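Local coordinates for oxidoreductase, short chain dehydrogenase/reductase family protein (Bifidobacterium adolescentis L2-32, PDB 6OW4) that acts as an NADH-dependent 20beta-hydroxysteroid dehydrogenase of the short-chain dehydrogenase/reductase family, interconverting a steroid C20 ketone and its 20beta-hydroxyl, at residues G65-L70 with G92-A97; G120-A125 with R161-I166; Y189-P194 with M250-P255. All blocks are in the same frame, centred on the assembly; numbering follows the deposited sequence.

Interaction 1. Residues G65-L70 with G92-A97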
loop_
_atom_site.group_PDB
_atom_site.type_symbol
_atom_site.label_atom_id
_atom_site.label_comp_id
_atom_site.label_asym_id
_atom_site.label_seq_id
_atom_site.Cartn_x
_atom_site.Cartn_y
_atom_site.Cartn_z
ATOM N N GLY F 65 -10.593 32.621 3.638
ATOM C CA GLY F 65 -11.754 33.465 3.289
ATOM C C GLY F 65 -12.993 32.644 2.971
ATOM O O GLY F 65 -13.705 33.015 2.020
ATOM N N ALA F 66 -13.259 31.588 3.751
ATOM C CA ALA F 66 -14.374 30.634 3.543
ATOM C C ALA F 66 -15.390 30.742 4.686
ATOM O O ALA F 66 -14.963 30.898 5.846
ATOM C CB ALA F 66 -13.839 29.227 3.443
ATOM N N ASP F 67 -16.682 30.648 4.361
ATOM C CA ASP F 67 -17.781 30.493 5.352
ATOM C C ASP F 67 -17.711 29.068 5.910
ATOM O O ASP F 67 -17.730 28.119 5.100
ATOM C CB ASP F 67 -19.147 30.795 4.728
ATOM C CG ASP F 67 -19.272 32.197 4.155
ATOM O OD1 ASP F 67 -18.475 33.071 4.556
ATOM O OD2 ASP F 67 -20.166 32.405 3.311
ATOM N N VAL F 68 -17.616 28.927 7.237
ATOM C CA VAL F 68 -17.417 27.619 7.931
ATOM C C VAL F 68 -18.503 27.448 9.001
ATOM O O VAL F 68 -18.563 28.278 9.927
ATOM C CB VAL F 68 -16.007 27.508 8.545
ATOM C CG1 VAL F 68 -15.668 26.069 8.905
ATOM C CG2 VAL F 68 -14.938 28.091 7.633
ATOM N N ALA F 69 -19.328 26.404 8.871
ATOM C CA ALA F 69 -20.258 25.931 9.920
ATOM C C ALA F 69 -19.483 25.011 10.869
ATOM O O ALA F 69 -18.956 23.990 10.391
ATOM C CB ALA F 69 -21.435 25.224 9.299
ATOM N N LEU F 70 -19.393 25.382 12.150
ATOM C CA LEU F 70 -18.681 24.607 13.202
ATOM C C LEU F 70 -19.657 23.584 13.794
ATOM O O LEU F 70 -20.578 23.997 14.526
ATOM C CB LEU F 70 -18.145 25.564 14.272
ATOM C CG LEU F 70 -17.305 26.735 13.760
ATOM C CD1 LEU F 70 -16.766 27.557 14.920
ATOM C CD2 LEU F 70 -16.164 26.255 12.875
ATOM N N GLY F 92 -13.181 38.185 9.373
ATOM C CA GLY F 92 -14.321 38.839 8.698
ATOM C C GLY F 92 -15.044 37.894 7.755
ATOM O O GLY F 92 -15.159 38.235 6.562
ATOM N N THR F 93 -15.507 36.749 8.266
ATOM C CA THR F 93 -16.194 35.685 7.483
ATOM C C THR F 93 -17.446 35.209 8.225
ATOM O O THR F 93 -17.506 35.383 9.458
ATOM C CB THR F 93 -15.262 34.496 7.219
ATOM O OG1 THR F 93 -13.917 34.969 7.135
ATOM C CG2 THR F 93 -15.619 33.757 5.950
ATOM N N ASN F 94 -18.399 34.620 7.494
ATOM C CA ASN F 94 -19.638 34.020 8.060
ATOM C C ASN F 94 -19.292 32.637 8.627
ATOM O O ASN F 94 -19.501 31.629 7.917
ATOM C CB ASN F 94 -20.772 33.964 7.033
ATOM C CG ASN F 94 -22.069 33.432 7.609
ATOM O OD1 ASN F 94 -22.359 33.631 8.787
ATOM N ND2 ASN F 94 -22.853 32.753 6.790
ATOM N N VAL F 95 -18.765 32.606 9.855
ATOM C CA VAL F 95 -18.468 31.363 10.626
ATOM C C VAL F 95 -19.602 31.160 11.638
ATOM O O VAL F 95 -19.626 31.887 12.650
ATOM C CB VAL F 95 -17.089 31.432 11.313
ATOM C CG1 VAL F 95 -16.720 30.114 11.980
ATOM C CG2 VAL F 95 -15.995 31.858 10.345
ATOM N N ILE F 96 -20.517 30.228 11.352
ATOM C CA ILE F 96 -21.718 29.923 12.189
ATOM C C ILE F 96 -21.436 28.666 13.022
ATOM O O ILE F 96 -20.382 28.035 12.813
ATOM C CB ILE F 96 -22.982 29.769 11.316
ATOM C CG1 ILE F 96 -22.957 28.489 10.472
ATOM C CG2 ILE F 96 -23.189 31.008 10.455
ATOM C CD1 ILE F 96 -24.296 28.121 9.874
ATOM N N ALA F 97 -22.358 28.327 13.928
ATOM C CA ALA F 97 -22.316 27.126 14.794
ATOM C C ALA F 97 -23.603 26.316 14.603
ATOM O O ALA F 97 -24.696 26.910 14.703
ATOM C CB ALA F 97 -22.136 27.537 16.234
#

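Interaction 2. Residues G120-A125 with R161-I166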
loop_
_atom_site.group_PDB
_atom_site.type_symbol
_atom_site.label_atom_id
_atom_site.label_comp_id
_atom_site.label_asym_id
_atom_site.label_seq_id
_atom_site.Cartn_x
_atom_site.Cartn_y
_atom_site.Cartn_z
ATOM N N GLY F 120 -25.813 28.726 2.862
ATOM C CA GLY F 120 -26.085 28.946 1.428
ATOM C C GLY F 120 -25.866 27.681 0.617
ATOM O O GLY F 120 -26.793 27.283 -0.113
ATOM N N THR F 121 -24.681 27.075 0.738
ATOM C CA THR F 121 -24.290 25.815 0.050
ATOM C C THR F 121 -23.078 25.194 0.755
ATOM O O THR F 121 -22.633 25.756 1.776
ATOM C CB THR F 121 -24.004 26.055 -1.439
ATOM O OG1 THR F 121 -23.793 24.784 -2.055
ATOM C CG2 THR F 121 -22.803 26.945 -1.684
ATOM N N VAL F 122 -22.578 24.077 0.216
ATOM C CA VAL F 122 -21.388 23.333 0.725
ATOM C C VAL F 122 -20.446 23.068 -0.457
ATOM O O VAL F 122 -20.789 22.223 -1.306
ATOM C CB VAL F 122 -21.814 22.033 1.439
ATOM C CG1 VAL F 122 -20.636 21.116 1.734
ATOM C CG2 VAL F 122 -22.583 22.329 2.718
ATOM N N ASP F 123 -19.322 23.794 -0.506
ATOM C CA ASP F 123 -18.216 23.618 -1.488
ATOM C C ASP F 123 -17.204 22.609 -0.935
ATOM O O ASP F 123 -16.576 21.908 -1.744
ATOM C CB ASP F 123 -17.508 24.942 -1.788
ATOM C CG ASP F 123 -18.392 25.987 -2.445
ATOM O OD1 ASP F 123 -18.715 25.817 -3.638
ATOM O OD2 ASP F 123 -18.752 26.963 -1.759
ATOM N N PHE F 124 -17.033 22.560 0.388
ATOM C CA PHE F 124 -16.101 21.636 1.083
ATOM C C PHE F 124 -16.744 21.107 2.368
ATOM O O PHE F 124 -17.652 21.762 2.911
ATOM C CB PHE F 124 -14.783 22.344 1.400
ATOM C CG PHE F 124 -14.917 23.483 2.378
ATOM C CD1 PHE F 124 -14.805 23.264 3.744
ATOM C CD2 PHE F 124 -15.175 24.771 1.935
ATOM C CE1 PHE F 124 -14.940 24.311 4.642
ATOM C CE2 PHE F 124 -15.304 25.817 2.836
ATOM C CZ PHE F 124 -15.186 25.586 4.187
ATOM N N ALA F 125 -16.267 19.956 2.841
ATOM C CA ALA F 125 -16.667 19.327 4.119
ATOM C C ALA F 125 -15.445 18.646 4.739
ATOM O O ALA F 125 -14.831 17.803 4.059
ATOM C CB ALA F 125 -17.794 18.352 3.888
ATOM N N ARG F 161 -22.211 11.976 3.373
ATOM C CA ARG F 161 -23.297 11.766 2.376
ATOM C C ARG F 161 -24.040 13.086 2.130
ATOM O O ARG F 161 -24.216 13.450 0.949
ATOM C CB ARG F 161 -24.264 10.669 2.833
ATOM C CG ARG F 161 -25.169 10.145 1.725
ATOM C CD ARG F 161 -26.326 9.309 2.241
ATOM N NE ARG F 161 -27.121 10.044 3.219
ATOM C CZ ARG F 161 -27.417 9.631 4.453
ATOM N NH1 ARG F 161 -27.011 8.452 4.895
ATOM N NH2 ARG F 161 -28.141 10.403 5.243
ATOM N N ILE F 162 -24.453 13.777 3.198
ATOM C CA ILE F 162 -25.238 15.047 3.106
ATOM C C ILE F 162 -24.387 16.117 2.409
ATOM O O ILE F 162 -24.974 16.970 1.720
ATOM C CB ILE F 162 -25.761 15.515 4.483
ATOM C CG1 ILE F 162 -24.638 15.862 5.465
ATOM C CG2 ILE F 162 -26.720 14.486 5.066
ATOM C CD1 ILE F 162 -25.085 16.738 6.613
ATOM N N ALA F 163 -23.062 16.062 2.566
ATOM C CA ALA F 163 -22.097 17.010 1.960
ATOM C C ALA F 163 -22.163 16.915 0.431
ATOM O O ALA F 163 -22.418 17.954 -0.213
ATOM C CB ALA F 163 -20.704 16.740 2.474
ATOM N N HIS F 164 -21.957 15.718 -0.128
ATOM C CA HIS F 164 -21.934 15.483 -1.599
ATOM C C HIS F 164 -23.366 15.431 -2.150
ATOM O O HIS F 164 -23.524 15.612 -3.373
ATOM C CB HIS F 164 -21.078 14.255 -1.957
ATOM C CG HIS F 164 -21.647 12.933 -1.566
ATOM N ND1 HIS F 164 -22.773 12.404 -2.165
ATOM C CD2 HIS F 164 -21.220 12.007 -0.681
ATOM C CE1 HIS F 164 -23.031 11.222 -1.646
ATOM N NE2 HIS F 164 -22.092 10.954 -0.733
ATOM N N GLU F 165 -24.365 15.213 -1.287
ATOM C CA GLU F 165 -25.808 15.331 -1.640
ATOM C C GLU F 165 -26.118 16.789 -2.000
ATOM O O GLU F 165 -26.689 17.018 -3.083
ATOM C CB GLU F 165 -26.701 14.847 -0.493
ATOM C CG GLU F 165 -26.996 13.357 -0.540
ATOM C CD GLU F 165 -27.763 12.808 0.653
ATOM O OE1 GLU F 165 -28.078 13.592 1.569
ATOM O OE2 GLU F 165 -28.044 11.593 0.662
ATOM N N ILE F 166 -25.749 17.729 -1.122
ATOM C CA ILE F 166 -25.959 19.198 -1.301
ATOM C C ILE F 166 -25.288 19.643 -2.607
ATOM O O ILE F 166 -25.935 20.373 -3.382
ATOM C CB ILE F 166 -25.426 19.987 -0.085
ATOM C CG1 ILE F 166 -26.300 19.773 1.154
ATOM C CG2 ILE F 166 -25.282 21.468 -0.412
ATOM C CD1 ILE F 166 -25.603 20.070 2.466
#

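Interaction 3. Residues Y189-P194 with M250-P255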
loop_
_atom_site.group_PDB
_atom_site.type_symbol
_atom_site.label_atom_id
_atom_site.label_comp_id
_atom_site.label_asym_id
_atom_site.label_seq_id
_atom_site.Cartn_x
_atom_site.Cartn_y
_atom_site.Cartn_z
ATOM N N TYR F 189 2.424 1.300 17.815
ATOM C CA TYR F 189 3.481 0.580 18.572
ATOM C C TYR F 189 3.711 1.269 19.924
ATOM O O TYR F 189 3.836 2.511 19.948
ATOM C CB TYR F 189 4.767 0.525 17.743
ATOM C CG TYR F 189 5.998 0.126 18.515
ATOM C CD1 TYR F 189 6.328 -1.207 18.696
ATOM C CD2 TYR F 189 6.831 1.084 19.071
ATOM C CE1 TYR F 189 7.457 -1.580 19.407
ATOM C CE2 TYR F 189 7.964 0.730 19.784
ATOM C CZ TYR F 189 8.277 -0.608 19.953
ATOM O OH TYR F 189 9.389 -0.963 20.655
ATOM N N MET F 190 3.769 0.481 21.006
ATOM C CA MET F 190 4.124 0.943 22.377
ATOM C C MET F 190 4.935 -0.147 23.092
ATOM O O MET F 190 4.330 -0.948 23.833
ATOM C CB MET F 190 2.876 1.277 23.202
ATOM C CG MET F 190 2.273 2.632 22.879
ATOM S SD MET F 190 3.369 4.017 23.284
ATOM C CE MET F 190 3.174 4.092 25.064
ATOM N N MET F 191 6.250 -0.167 22.852
ATOM C CA MET F 191 7.258 -0.972 23.597
ATOM C C MET F 191 6.849 -2.453 23.621
ATOM O O MET F 191 6.628 -2.992 24.726
ATOM C CB MET F 191 7.409 -0.445 25.029
ATOM C CG MET F 191 7.882 0.996 25.094
ATOM S SD MET F 191 7.889 1.654 26.782
ATOM C CE MET F 191 9.193 0.671 27.520
ATOM N N GLY F 192 6.750 -3.075 22.442
ATOM C CA GLY F 192 6.486 -4.518 22.269
ATOM C C GLY F 192 5.032 -4.806 21.932
ATOM O O GLY F 192 4.793 -5.658 21.050
ATOM N N SER F 193 4.099 -4.126 22.612
ATOM C CA SER F 193 2.630 -4.336 22.514
ATOM C C SER F 193 1.977 -3.187 21.750
ATOM O O SER F 193 2.510 -2.079 21.715
ATOM C CB SER F 193 2.025 -4.486 23.885
ATOM O OG SER F 193 2.623 -5.567 24.586
ATOM N N PRO F 194 0.801 -3.416 21.117
ATOM C CA PRO F 194 0.061 -2.350 20.442
ATOM C C PRO F 194 -0.848 -1.565 21.401
ATOM O O PRO F 194 -1.190 -2.094 22.440
ATOM C CB PRO F 194 -0.772 -3.140 19.425
ATOM C CG PRO F 194 -1.097 -4.430 20.152
ATOM C CD PRO F 194 0.123 -4.718 21.004
ATOM N N MET F 250 6.525 7.402 23.543
ATOM C CA MET F 250 5.596 7.385 22.377
ATOM C C MET F 250 6.328 7.821 21.100
ATOM O O MET F 250 5.977 7.298 20.025
ATOM C CB MET F 250 4.407 8.323 22.604
ATOM C CG MET F 250 3.411 7.810 23.620
ATOM S SD MET F 250 2.212 9.081 24.089
ATOM C CE MET F 250 1.025 8.921 22.756
ATOM N N LEU F 251 7.289 8.746 21.210
ATOM C CA LEU F 251 7.996 9.370 20.057
ATOM C C LEU F 251 9.277 8.595 19.716
ATOM O O LEU F 251 10.049 9.087 18.868
ATOM C CB LEU F 251 8.304 10.833 20.394
ATOM C CG LEU F 251 7.094 11.700 20.740
ATOM C CD1 LEU F 251 7.536 13.107 21.108
ATOM C CD2 LEU F 251 6.098 11.739 19.593
ATOM N N GLU F 252 9.493 7.432 20.345
ATOM C CA GLU F 252 10.520 6.428 19.951
ATOM C C GLU F 252 10.539 6.289 18.424
ATOM O O GLU F 252 11.620 6.455 17.819
ATOM C CB GLU F 252 10.201 5.061 20.562
ATOM C CG GLU F 252 10.864 4.796 21.902
ATOM C CD GLU F 252 10.675 3.372 22.402
ATOM O OE1 GLU F 252 10.942 2.434 21.620
ATOM O OE2 GLU F 252 10.247 3.202 23.561
ATOM N N VAL F 253 9.364 6.025 17.843
ATOM C CA VAL F 253 9.176 5.567 16.433
ATOM C C VAL F 253 8.695 6.737 15.562
ATOM O O VAL F 253 8.134 6.467 14.484
ATOM C CB VAL F 253 8.207 4.369 16.373
ATOM C CG1 VAL F 253 8.820 3.122 16.988
ATOM C CG2 VAL F 253 6.865 4.674 17.026
ATOM N N VAL F 254 8.909 7.981 16.006
ATOM C CA VAL F 254 8.661 9.219 15.206
ATOM C C VAL F 254 10.008 9.903 14.983
ATOM O O VAL F 254 10.538 10.538 15.890
ATOM C CB VAL F 254 7.650 10.158 15.893
ATOM C CG1 VAL F 254 7.348 11.384 15.041
ATOM C CG2 VAL F 254 6.361 9.436 16.249
ATOM N N PRO F 255 10.609 9.776 13.775
ATOM C CA PRO F 255 11.907 10.385 13.480
ATOM C C PRO F 255 12.053 11.853 13.911
ATOM O O PRO F 255 13.119 12.211 14.370
ATOM C CB PRO F 255 11.991 10.289 11.950
ATOM C CG PRO F 255 11.197 9.047 11.615
ATOM C CD PRO F 255 10.078 9.013 12.635
#

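Interaction 1. Residues G65-L70 with G92-A97
Asp67 and Asn94 meet where two neighbouring parallel strands begin to run side by side. The carboxylate of Asp67 reaches across to residues 92-97, its CG turned beside its own backbone N (chi1 -59°), and OD1 takes a weak hydrogen bond from Asn94 N at 3.3 Å. The same oxygen lies 3.5 Å from Asn94 CB, so the aspartate closes over the start of the Asn94 side chain while the planes of carboxylate and amide stay steeply turned, 72° apart. Thr93, the residue before Asn94, directs its methyl CG2 at Asp67 OD1 and at the carbonyl of Ala66, and its hydroxyl is left to bond Phe91 O at the end of the preceding helix.

Further on, the backbones first approach through two weak bonds, Val68 N to Asn94 O and Ile96 N to Val68 O. Regular parallel pairing is reached only at Leu70 and Ala97, with a strong bond from Leu70 N to Ile96 O at 2.9 Å, nearly straight at 169°. Side chains then sort by face. On one, the CB of Ala69 rests 3.8 Å from CG1 of Ile96, a small methyl against the inner part of a longer chain. On the other, Val95 sends CG1 obliquely into the branch of Leu70, 3.9 Å from its CG, and the same methyl sits 3.3 Å from Val68 O.

The contact pairs the two strands of the beta-alpha-beta unit formed by strand 66-72, helix 77-91 and strand 96-99, the last of these at the sheet edge within the chain. Helix 105-119 packs on the face of Ala69 and Ile96; Val68, Leu70 and Val95 face helix 52-63, with helix 77-91 also meeting Leu70 and Ala97.

Interaction 2. Residues G120-A125 with R161-I166
A helix laid on a parallel sheet, as in the Rossmann fold, brings Val122, just before strand 124-127, and Ala125, on that strand, against Ala163 and Ile166 of helix 142-170. The closest pairing is the barest: the methyls of Ala125 and Ala163 abut, CB to CB, at 3.6 Å. With no larger group between them, the strand and helix backbones come within 6.3 Å, measured between the CA atoms of these two alanines.

One helical turn along, Ile166 brings larger contacts. Its CG2 lies anti to the backbone N, with the longer branch beside that N (chi1 -71°), and this splits the side chain around Val122: CD1 touches CG2 of the valine at 3.8 Å, while CG2 of the isoleucine sits 3.8 Å from Val122 N. The two side chains cross at about a right angle. Val122 N is thus buried under Ile166 CG2 without a partner in the model, which is probably unfavourable. Val122 turns its other methyl, CG1, toward Ala163, 4.1 Å from the carbonyl O.

At the solvent-nearer end, Thr121 OG1 comes up to Ile166 CG2 but is hydrogen-bonded to His170 and His172. On the outer side of the helix, Arg161 forms a salt bridge with Glu165 and another with Glu142 of the second subunit. Phe45 of strand 42-47 touches Val122, Ala125 and Ala163 alike, while the backbone of Ala125 bonds to strand 174-179, so that strand 124-127, helix 142-170 and strand 174-179 make the beta-alpha-beta crossover typical of the dinucleotide-binding fold.

Interaction 3. Residues Y189-P194 with M250-P255
Tyr189 meets Val253 where a small beta hairpin, strands 189-190 and 193-194 joined by a two-residue turn, lies beside the loop following helix 244-250. The tyrosine ring stands out from the hairpin toward that loop (chi1 166°, CG anti to N), and CD2 is reached obliquely by CG1 of the valine at 3.5 Å. One ring face carries the backbone N of Met191, off-centre near the rim. Glu252 OE1 comes up at the ring edge, 3.9 Å from Tyr189 OH, without a hydrogen bond; ring and carboxylate planes stand 77° apart.

The third subunit packs against this contact: its Phe294 lies edge-to-face with Tyr189, and Tyr189 of that subunit weakly bonds Glu252 O. Glu252 also faces its own copy there, a close pair of acids in which one would probably hold a proton more readily. With an alanine in place of Tyr189, Val253 would probably lose its aromatic neighbour and Phe294 of the third subunit its ring partner, opening a gap at the interface.

A bend at chi2 (-64°) brings the sulfur of Met190 to Met250, and Met190 SD rests 3.8 Å from Met250 CG; chi3 sets the methyl CE, which also lies near that carbon. The side chain of Met250 approaches bound NAD to about 7 Å. At the turn, the exposed Met191 sets its CG 3.6 Å from Glu252 OE2.

How the interactions relate
Interactions 1 and 2 belong to one sheet and touch through Phe124, whose ring packs against Ala66, the carbonyl O of Asp67 and Val68; the first joins strand to strand, the second strand to helix. Their chemistry follows: backbone hydrogen bonds and a polar start in the partly buried 65-70/92-97 pair, almost pure aliphatic packing in the buried 120-125/161-166 pair. Interaction 3 lies about 38 Å from both, centre to centre, on the far side of the chain's middle, away from the central sheet. It relies on aromatic, thioether and carboxylate groups at a subunit interface. Interactions 2 and 3 also meet the second subunit, whereas no other chain touches interaction 1.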